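Local coordinates for UPF0749 protein MT1873 (Mycobacterium tuberculosis, PDB 3GMG) that is of unknown function but is a probable membrane protein of the UPF0749 (DUF881) family, represented here by its C-terminal part, at residues 47-58 against 84-93; 107-116 against 138-146. All blocks are in the same frame, centred on the assembly; numbering follows the deposited sequence.

Interaction 1 of 2, residues 47-58 against 84-93; sequences PGVAPEVMIDVI and TWVVGVPGSL
The backbones of 47-58 and 84-93 come nearest where Ala50 CA lies 4.8 Å from Pro90 CA, and Pro47 and Pro51 also pass close to Gly91 and Val87; the loop before helix 51-63 lies over a turn of the chain, and the first helical turn over strand 86-87 and Leu93. Pro51, the first helical residue after the N-cap Ala50, presses its ring on Val86-Gly88 and Leu93. Its CG stands 3.3 Å from Gly88 O, its CB packs against Val86 CG1, and its CD meets Leu93 CD2 at 3.6 Å, the two side chains crossing at a slant. One turn on, Met54 CB touches Leu93 CD1 more loosely, while Ile55 slides antiparallel past Val86, CG1 reaching CB at 3.9 Å. With chi1 -69°, CG1 of Ile55 lies opposite the carbonyl carbon and beside the backbone N, which carries the branch toward the strand. This is a helix resting on a beta hairpin: strands 86-87 and 92-95 are joined by a type II turn from Val89 to Ser92, with Pro90 and Gly91 at its corners. Gly91 has a positive phi (87°), and the ring of Pro47 packs on its backbone, CB and CG against N and CA. Pro90 sits under the loop, its CB 3.5 Å from Pro47 O and its CG against the carbonyl group of Gly48, while Pro90 CA makes a CA-H...O contact of 3.4 Å to Val49 O. The same carbonyl is bridged to Gly91 N by a water that donates to Val49 O at 2.8 Å and accepts from Gly91 N. Asp44 holds the loop, OD1 taking Gly48 N and OD2 taking Val49 N.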
loop_
_atom_site.group_PDB
_atom_site.type_symbol
_atom_site.label_atom_id
_atom_site.label_comp_id
_atom_site.label_asym_id
_atom_site.label_seq_id
_atom_site.Cartn_x
_atom_site.Cartn_y
_atom_site.Cartn_z
ATOM N N PRO A 47 -24.871 -11.846 -10.553
ATOM C CA PRO A 47 -24.035 -10.833 -9.902
ATOM C C PRO A 47 -23.413 -9.895 -10.927
ATOM O O PRO A 47 -23.168 -10.288 -12.077
ATOM C CB PRO A 47 -22.949 -11.669 -9.245
ATOM C CG PRO A 47 -22.791 -12.834 -10.198
ATOM C CD PRO A 47 -24.161 -13.132 -10.662
ATOM N N GLY A 48 -23.159 -8.661 -10.508
ATOM C CA GLY A 48 -22.499 -7.686 -11.359
ATOM C C GLY A 48 -21.392 -6.858 -10.738
ATOM O O GLY A 48 -20.822 -6.029 -11.426
ATOM N N VAL A 49 -21.050 -7.090 -9.463
ATOM C CA VAL A 49 -20.074 -6.222 -8.788
ATOM C C VAL A 49 -18.679 -6.728 -9.077
ATOM O O VAL A 49 -18.295 -7.818 -8.644
ATOM C CB VAL A 49 -20.337 -6.110 -7.260
ATOM C CG1 VAL A 49 -19.175 -5.380 -6.543
ATOM C CG2 VAL A 49 -21.655 -5.412 -6.996
ATOM N N ALA A 50 -17.920 -5.922 -9.816
ATOM C CA ALA A 50 -16.573 -6.278 -10.236
ATOM C C ALA A 50 -15.522 -5.887 -9.200
ATOM O O ALA A 50 -15.810 -5.096 -8.285
ATOM C CB ALA A 50 -16.246 -5.611 -11.580
ATOM N N PRO A 51 -14.295 -6.409 -9.340
ATOM C CA PRO A 51 -13.196 -6.042 -8.433
ATOM C C PRO A 51 -13.041 -4.538 -8.213
ATOM O O PRO A 51 -12.751 -4.111 -7.092
ATOM C CB PRO A 51 -11.959 -6.622 -9.117
ATOM C CG PRO A 51 -12.482 -7.743 -9.941
ATOM C CD PRO A 51 -13.870 -7.421 -10.332
ATOM N N GLU A 52 -13.245 -3.755 -9.266
ATOM C CA GLU A 52 -13.043 -2.312 -9.220
ATOM C C GLU A 52 -13.933 -1.664 -8.171
ATOM O O GLU A 52 -13.523 -0.713 -7.485
ATOM C CB GLU A 52 -13.336 -1.703 -10.605
ATOM C CG GLU A 52 -12.250 -1.963 -11.662
ATOM C CD GLU A 52 -12.244 -3.372 -12.270
ATOM O OE1 GLU A 52 -11.233 -3.696 -12.934
ATOM O OE2 GLU A 52 -13.215 -4.153 -12.108
ATOM N N VAL A 53 -15.157 -2.158 -8.059
ATOM C CA VAL A 53 -16.113 -1.624 -7.100
ATOM C C VAL A 53 -15.648 -1.922 -5.673
ATOM O O VAL A 53 -15.731 -1.059 -4.802
ATOM C CB VAL A 53 -17.526 -2.185 -7.312
ATOM C CG1 VAL A 53 -18.483 -1.666 -6.260
ATOM C CG2 VAL A 53 -18.030 -1.833 -8.715
ATOM N N MET A 54 -15.142 -3.128 -5.435
ATOM C CA MET A 54 -14.666 -3.463 -4.095
ATOM C C MET A 54 -13.411 -2.662 -3.736
ATOM O O MET A 54 -13.231 -2.216 -2.590
ATOM C CB MET A 54 -14.445 -4.972 -3.936
ATOM C CG MET A 54 -14.057 -5.390 -2.524
ATOM S SD MET A 54 -15.344 -5.180 -1.242
ATOM C CE MET A 54 -16.405 -6.600 -1.625
ATOM N N ILE A 55 -12.540 -2.431 -4.713
ATOM C CA ILE A 55 -11.379 -1.572 -4.494
ATOM C C ILE A 55 -11.837 -0.143 -4.137
ATOM O O ILE A 55 -11.288 0.486 -3.223
ATOM C CB ILE A 55 -10.456 -1.541 -5.735
ATOM C CG1 ILE A 55 -9.786 -2.898 -5.931
ATOM C CG2 ILE A 55 -9.416 -0.433 -5.592
ATOM C CD1 ILE A 55 -9.331 -3.148 -7.359
ATOM N N ASP A 56 -12.850 0.363 -4.839
ATOM C CA ASP A 56 -13.443 1.679 -4.516
ATOM C C ASP A 56 -14.020 1.735 -3.087
ATOM O O ASP A 56 -13.875 2.744 -2.384
ATOM C CB ASP A 56 -14.553 2.063 -5.508
ATOM C CG ASP A 56 -14.032 2.414 -6.905
ATOM O OD1 ASP A 56 -12.816 2.615 -7.096
ATOM O OD2 ASP A 56 -14.881 2.474 -7.824
ATOM N N VAL A 57 -14.683 0.665 -2.640
ATOM C CA VAL A 57 -15.212 0.623 -1.276
ATOM C C VAL A 57 -14.056 0.815 -0.289
ATOM O O VAL A 57 -14.138 1.615 0.646
ATOM C CB VAL A 57 -15.931 -0.727 -0.968
ATOM C CG1 VAL A 57 -16.190 -0.873 0.542
ATOM C CG2 VAL A 57 -17.233 -0.866 -1.736
ATOM N N ILE A 58 -12.988 0.072 -0.491
ATOM C CA ILE A 58 -11.839 0.100 0.418
ATOM C C ILE A 58 -11.226 1.499 0.431
ATOM O O ILE A 58 -10.927 2.050 1.492
ATOM C CB ILE A 58 -10.782 -0.948 0.008
ATOM C CG1 ILE A 58 -11.326 -2.371 0.188
ATOM C CG2 ILE A 58 -9.500 -0.797 0.831
ATOM C CD1 ILE A 58 -10.472 -3.408 -0.511
ATOM N N THR A 84 -3.278 -4.877 -0.089
ATOM C CA THR A 84 -4.405 -5.714 -0.460
ATOM C C THR A 84 -4.792 -5.478 -1.908
ATOM O O THR A 84 -4.844 -4.340 -2.360
ATOM C CB THR A 84 -5.615 -5.457 0.458
ATOM O OG1 THR A 84 -5.369 -6.077 1.723
ATOM C CG2 THR A 84 -6.896 -6.031 -0.152
ATOM N N TRP A 85 -5.041 -6.570 -2.622
ATOM C CA TRP A 85 -5.457 -6.519 -4.023
ATOM C C TRP A 85 -6.754 -7.275 -4.189
ATOM O O TRP A 85 -7.050 -8.184 -3.413
ATOM C CB TRP A 85 -4.378 -7.107 -4.958
ATOM C CG TRP A 85 -3.789 -8.446 -4.530
ATOM C CD1 TRP A 85 -2.609 -8.642 -3.864
ATOM C CD2 TRP A 85 -4.341 -9.758 -4.751
ATOM N NE1 TRP A 85 -2.396 -9.984 -3.649
ATOM C CE2 TRP A 85 -3.442 -10.691 -4.180
ATOM C CE3 TRP A 85 -5.505 -10.233 -5.372
ATOM C CZ2 TRP A 85 -3.673 -12.072 -4.213
ATOM C CZ3 TRP A 85 -5.741 -11.607 -5.393
ATOM C CH2 TRP A 85 -4.821 -12.508 -4.828
ATOM N N VAL A 86 -7.523 -6.882 -5.195
ATOM C CA VAL A 86 -8.762 -7.570 -5.545
ATOM C C VAL A 86 -8.750 -7.880 -7.040
ATOM O O VAL A 86 -8.563 -6.983 -7.861
ATOM C CB VAL A 86 -10.004 -6.715 -5.223
ATOM C CG1 VAL A 86 -11.284 -7.522 -5.447
ATOM C CG2 VAL A 86 -9.932 -6.172 -3.788
ATOM N N VAL A 87 -8.959 -9.147 -7.370
ATOM C CA VAL A 87 -9.089 -9.566 -8.773
ATOM C C VAL A 87 -10.314 -10.456 -8.902
ATOM O O VAL A 87 -11.018 -10.711 -7.923
ATOM C CB VAL A 87 -7.824 -10.308 -9.285
ATOM C CG1 VAL A 87 -6.593 -9.428 -9.166
ATOM C CG2 VAL A 87 -7.626 -11.622 -8.553
ATOM N N GLY A 88 -10.594 -10.899 -10.121
ATOM C CA GLY A 88 -11.682 -11.808 -10.365
ATOM C C GLY A 88 -12.800 -11.198 -11.168
ATOM O O GLY A 88 -12.588 -10.292 -11.971
ATOM N N VAL A 89 -14.003 -11.696 -10.935
ATOM C CA VAL A 89 -15.167 -11.329 -11.724
ATOM C C VAL A 89 -16.376 -11.214 -10.803
ATOM O O VAL A 89 -16.330 -11.692 -9.669
ATOM C CB VAL A 89 -15.452 -12.396 -12.812
ATOM C CG1 VAL A 89 -14.330 -12.407 -13.861
ATOM C CG2 VAL A 89 -15.628 -13.795 -12.191
ATOM N N PRO A 90 -17.461 -10.581 -11.271
ATOM C CA PRO A 90 -18.678 -10.600 -10.471
ATOM C C PRO A 90 -19.050 -12.012 -10.010
ATOM O O PRO A 90 -18.968 -12.979 -10.795
ATOM C CB PRO A 90 -19.719 -10.006 -11.407
ATOM C CG PRO A 90 -18.930 -9.065 -12.275
ATOM C CD PRO A 90 -17.579 -9.705 -12.452
ATOM N N GLY A 91 -19.409 -12.138 -8.735
ATOM C CA GLY A 91 -19.738 -13.426 -8.124
ATOM C C GLY A 91 -18.562 -14.206 -7.555
ATOM O O GLY A 91 -18.765 -15.143 -6.782
ATOM N N SER A 92 -17.336 -13.826 -7.913
ATOM C CA SER A 92 -16.142 -14.541 -7.473
ATOM C C SER A 92 -14.941 -13.587 -7.439
ATOM O O SER A 92 -14.148 -13.503 -8.380
ATOM C CB SER A 92 -15.885 -15.769 -8.385
ATOM O OG SER A 92 -14.720 -16.468 -7.978
ATOM N N LEU A 93 -14.833 -12.834 -6.341
ATOM C CA LEU A 93 -13.760 -11.869 -6.145
ATOM C C LEU A 93 -12.664 -12.479 -5.276
ATOM O O LEU A 93 -12.950 -12.952 -4.165
ATOM C CB LEU A 93 -14.302 -10.619 -5.444
ATOM C CG LEU A 93 -15.411 -9.841 -6.143
ATOM C CD1 LEU A 93 -15.787 -8.619 -5.320
ATOM C CD2 LEU A 93 -15.012 -9.398 -7.539
HETATM O O HOH W 1 -19.553 -9.770 -7.051
#

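Interaction 2 of 2, residues 107-116 against 138-146; sequences LAIGDPPTLA and VQQADRVDV
Asp111 OD2, at the N-cap of the helix whose first residue Pro112 packs on Gln140, is gripped twice by Thr114: the hydroxyl OG1 donates to its anti lone pair at 2.6 Å, and Thr114 N donates from above the carboxylate plane. Opposite the start of this helix lies the side chain of Gln140, extended beyond CG, with its amide carried along the first turn. OE1 comes 3.4 Å from Pro113 N, a packing contact without a hydrogen to share, and CB and CG brush Pro112. NE2 lies 3.6 Å from Ala116 CB, a methyl that also meets Val138 CG1 at 4.0 Å. Helix 112-116 runs nearly antiparallel to strand 138-141 (166°), the end of strand 135-141, one of the two edge strands of the five-stranded antiparallel sheet. Strand 104-109 lies in the middle of the same sheet; residues 99-119 are predicted to span the membrane as a helix, yet in the crystal 107-116 is a strand end followed by the start of a helix. At 142 the chain turns a corner, and strand 143-146 then crosses strand 107-109 at 111°. There Leu107 CB packs obliquely on Val144 CG1 at 3.8 Å, and its CD1 reaches Asp145 O. Ile109 CD1 touches both Val144 O and Val146 CG2, 3.8 Å from the latter. Asp145 turns away from Leu107 and is held in a side-on, two-nitrogen salt bridge by Arg143, whose NE donates to OD1 at 2.9 Å and NH2 to OD2; Thr34 OG1 also bonds OD1. Tyr157 of the second subunit packs on Ile109 and Asp111.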
loop_
_atom_site.group_PDB
_atom_site.type_symbol
_atom_site.label_atom_id
_atom_site.label_comp_id
_atom_site.label_asym_id
_atom_site.label_seq_id
_atom_site.Cartn_x
_atom_site.Cartn_y
_atom_site.Cartn_z
ATOM N N LEU A 107 -16.445 -4.567 7.274
ATOM C CA LEU A 107 -16.378 -3.964 8.613
ATOM C C LEU A 107 -15.266 -2.944 8.601
ATOM O O LEU A 107 -14.184 -3.211 8.105
ATOM C CB LEU A 107 -16.073 -5.018 9.665
ATOM C CG LEU A 107 -16.994 -6.234 9.703
ATOM C CD1 LEU A 107 -16.434 -7.293 10.625
ATOM C CD2 LEU A 107 -18.363 -5.813 10.219
ATOM N N ALA A 108 -15.530 -1.759 9.115
ATOM C CA ALA A 108 -14.509 -0.703 9.179
ATOM C C ALA A 108 -14.624 0.041 10.498
ATOM O O ALA A 108 -15.721 0.391 10.923
ATOM C CB ALA A 108 -14.652 0.251 8.057
ATOM N N ILE A 109 -13.484 0.271 11.123
ATOM C CA ILE A 109 -13.391 1.006 12.383
ATOM C C ILE A 109 -12.956 2.425 12.089
ATOM O O ILE A 109 -11.956 2.639 11.397
ATOM C CB ILE A 109 -12.436 0.325 13.359
ATOM C CG1 ILE A 109 -13.020 -1.012 13.856
ATOM C CG2 ILE A 109 -12.146 1.231 14.577
ATOM C CD1 ILE A 109 -12.035 -1.920 14.559
ATOM N N GLY A 110 -13.720 3.382 12.584
ATOM C CA GLY A 110 -13.476 4.816 12.339
ATOM C C GLY A 110 -14.655 5.627 12.829
ATOM O O GLY A 110 -15.538 5.083 13.487
ATOM N N ASP A 111 -14.710 6.922 12.508
ATOM C CA ASP A 111 -15.864 7.744 12.889
ATOM C C ASP A 111 -17.090 7.312 12.075
ATOM O O ASP A 111 -17.125 7.492 10.854
ATOM C CB ASP A 111 -15.594 9.238 12.680
ATOM C CG ASP A 111 -16.760 10.078 13.088
ATOM O OD1 ASP A 111 -17.119 10.005 14.280
ATOM O OD2 ASP A 111 -17.356 10.749 12.214
ATOM N N PRO A 112 -18.112 6.747 12.743
ATOM C CA PRO A 112 -19.219 6.170 11.948
ATOM C C PRO A 112 -19.940 7.140 10.990
ATOM O O PRO A 112 -20.185 6.789 9.842
ATOM C CB PRO A 112 -20.154 5.574 13.027
ATOM C CG PRO A 112 -19.307 5.329 14.158
ATOM C CD PRO A 112 -18.302 6.458 14.173
ATOM N N PRO A 113 -20.232 8.387 11.421
ATOM C CA PRO A 113 -20.848 9.295 10.466
ATOM C C PRO A 113 -19.955 9.650 9.248
ATOM O O PRO A 113 -20.481 9.845 8.137
ATOM C CB PRO A 113 -21.140 10.538 11.327
ATOM C CG PRO A 113 -21.263 10.002 12.700
ATOM C CD PRO A 113 -20.252 8.930 12.794
ATOM N N THR A 114 -18.639 9.721 9.439
ATOM C CA THR A 114 -17.727 10.041 8.338
ATOM C C THR A 114 -17.640 8.871 7.365
ATOM O O THR A 114 -17.675 9.064 6.152
ATOM C CB THR A 114 -16.323 10.387 8.834
ATOM O OG1 THR A 114 -16.423 11.387 9.863
ATOM C CG2 THR A 114 -15.453 10.902 7.707
ATOM N N LEU A 115 -17.509 7.659 7.914
ATOM C CA LEU A 115 -17.482 6.459 7.067
ATOM C C LEU A 115 -18.786 6.330 6.303
ATOM O O LEU A 115 -18.765 6.028 5.127
ATOM C CB LEU A 115 -17.252 5.208 7.931
ATOM C CG LEU A 115 -15.908 5.167 8.665
ATOM C CD1 LEU A 115 -15.859 4.043 9.707
ATOM C CD2 LEU A 115 -14.743 5.039 7.710
ATOM N N ALA A 116 -19.925 6.575 6.948
ATOM C CA ALA A 116 -21.206 6.520 6.253
ATOM C C ALA A 116 -21.315 7.580 5.173
ATOM O O ALA A 116 -21.812 7.312 4.085
ATOM C CB ALA A 116 -22.361 6.632 7.235
ATOM N N VAL A 138 -25.715 0.375 4.991
ATOM C CA VAL A 138 -24.643 0.932 5.812
ATOM C C VAL A 138 -25.144 1.079 7.238
ATOM O O VAL A 138 -26.055 1.863 7.499
ATOM C CB VAL A 138 -24.223 2.318 5.267
ATOM C CG1 VAL A 138 -23.101 2.895 6.107
ATOM C CG2 VAL A 138 -23.773 2.213 3.821
ATOM N N GLN A 139 -24.576 0.316 8.152
ATOM C CA GLN A 139 -24.962 0.347 9.560
ATOM C C GLN A 139 -23.846 1.003 10.386
ATOM O O GLN A 139 -22.769 0.455 10.533
ATOM C CB GLN A 139 -25.232 -1.076 10.070
ATOM C CG GLN A 139 -25.542 -1.175 11.557
ATOM C CD GLN A 139 -26.891 -0.585 11.882
ATOM O OE1 GLN A 139 -27.924 -1.135 11.482
ATOM N NE2 GLN A 139 -26.908 0.579 12.536
ATOM N N GLN A 140 -24.144 2.160 10.965
ATOM C CA GLN A 140 -23.256 2.768 11.941
ATOM C C GLN A 140 -23.374 2.019 13.255
ATOM O O GLN A 140 -24.481 1.596 13.659
ATOM C CB GLN A 140 -23.589 4.243 12.147
ATOM C CG GLN A 140 -23.386 5.079 10.903
ATOM C CD GLN A 140 -23.686 6.556 11.107
ATOM O OE1 GLN A 140 -23.312 7.129 12.123
ATOM N NE2 GLN A 140 -24.347 7.167 10.141
ATOM N N ALA A 141 -22.253 1.846 13.946
ATOM C CA ALA A 141 -22.237 1.065 15.169
ATOM C C ALA A 141 -21.255 1.634 16.181
ATOM O O ALA A 141 -20.147 2.042 15.847
ATOM C CB ALA A 141 -21.899 -0.399 14.868
ATOM N N ASP A 142 -21.657 1.629 17.440
ATOM C CA ASP A 142 -20.767 2.070 18.501
ATOM C C ASP A 142 -19.590 1.112 18.711
ATOM O O ASP A 142 -18.562 1.489 19.261
ATOM C CB ASP A 142 -21.545 2.249 19.804
ATOM C CG ASP A 142 -22.474 3.454 19.776
ATOM O OD1 ASP A 142 -22.347 4.331 18.885
ATOM O OD2 ASP A 142 -23.343 3.534 20.672
ATOM N N ARG A 143 -19.721 -0.138 18.258
ATOM C CA ARG A 143 -18.649 -1.119 18.335
ATOM C C ARG A 143 -18.697 -2.074 17.150
ATOM O O ARG A 143 -19.704 -2.726 16.906
ATOM C CB ARG A 143 -18.741 -1.966 19.604
ATOM C CG ARG A 143 -17.705 -3.062 19.686
ATOM C CD ARG A 143 -17.784 -3.845 20.990
ATOM N NE ARG A 143 -17.010 -5.061 20.888
ATOM C CZ ARG A 143 -17.057 -6.054 21.770
ATOM N NH1 ARG A 143 -17.862 -5.963 22.835
ATOM N NH2 ARG A 143 -16.316 -7.138 21.578
ATOM N N VAL A 144 -17.561 -2.176 16.481
ATOM C CA VAL A 144 -17.317 -3.112 15.396
ATOM C C VAL A 144 -16.037 -3.856 15.737
ATOM O O VAL A 144 -15.077 -3.234 16.216
ATOM C CB VAL A 144 -17.130 -2.314 14.090
ATOM C CG1 VAL A 144 -16.611 -3.213 12.956
ATOM C CG2 VAL A 144 -18.425 -1.610 13.695
ATOM N N ASP A 145 -15.996 -5.167 15.525
ATOM C CA ASP A 145 -14.800 -5.967 15.784
ATOM C C ASP A 145 -14.171 -6.466 14.491
ATOM O O ASP A 145 -14.846 -7.072 13.668
ATOM C CB ASP A 145 -15.109 -7.185 16.663
ATOM C CG ASP A 145 -15.510 -6.820 18.102
ATOM O OD1 ASP A 145 -15.524 -5.639 18.491
ATOM O OD2 ASP A 145 -15.836 -7.773 18.843
ATOM N N VAL A 146 -12.884 -6.178 14.315
ATOM C CA VAL A 146 -12.103 -6.633 13.179
ATOM C C VAL A 146 -11.125 -7.653 13.718
ATOM O O VAL A 146 -10.129 -7.292 14.351
ATOM C CB VAL A 146 -11.374 -5.456 12.482
ATOM C CG1 VAL A 146 -10.332 -5.980 11.480
ATOM C CG2 VAL A 146 -12.401 -4.554 11.796
#

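Interaction 1 closes before interaction 2 opens along the chain, and their centres lie 21 Å apart on opposite sides of the chain's centre, with nearest atoms about 8 Å from each other. They share no segment, but strand 104-109, whose end takes part in interaction 2, carries Tyr104, which packs on Met54 and Leu93 of interaction 1. Interaction 1 sets helix 51-63 on the three-stranded sheet, whereas interaction 2 joins the five-stranded sheet to helix 112-119 and to strand 143-146, which pairs with strand 33-35. Both lie within the DUF881 family region, and only interaction 2 is touched by the second subunit.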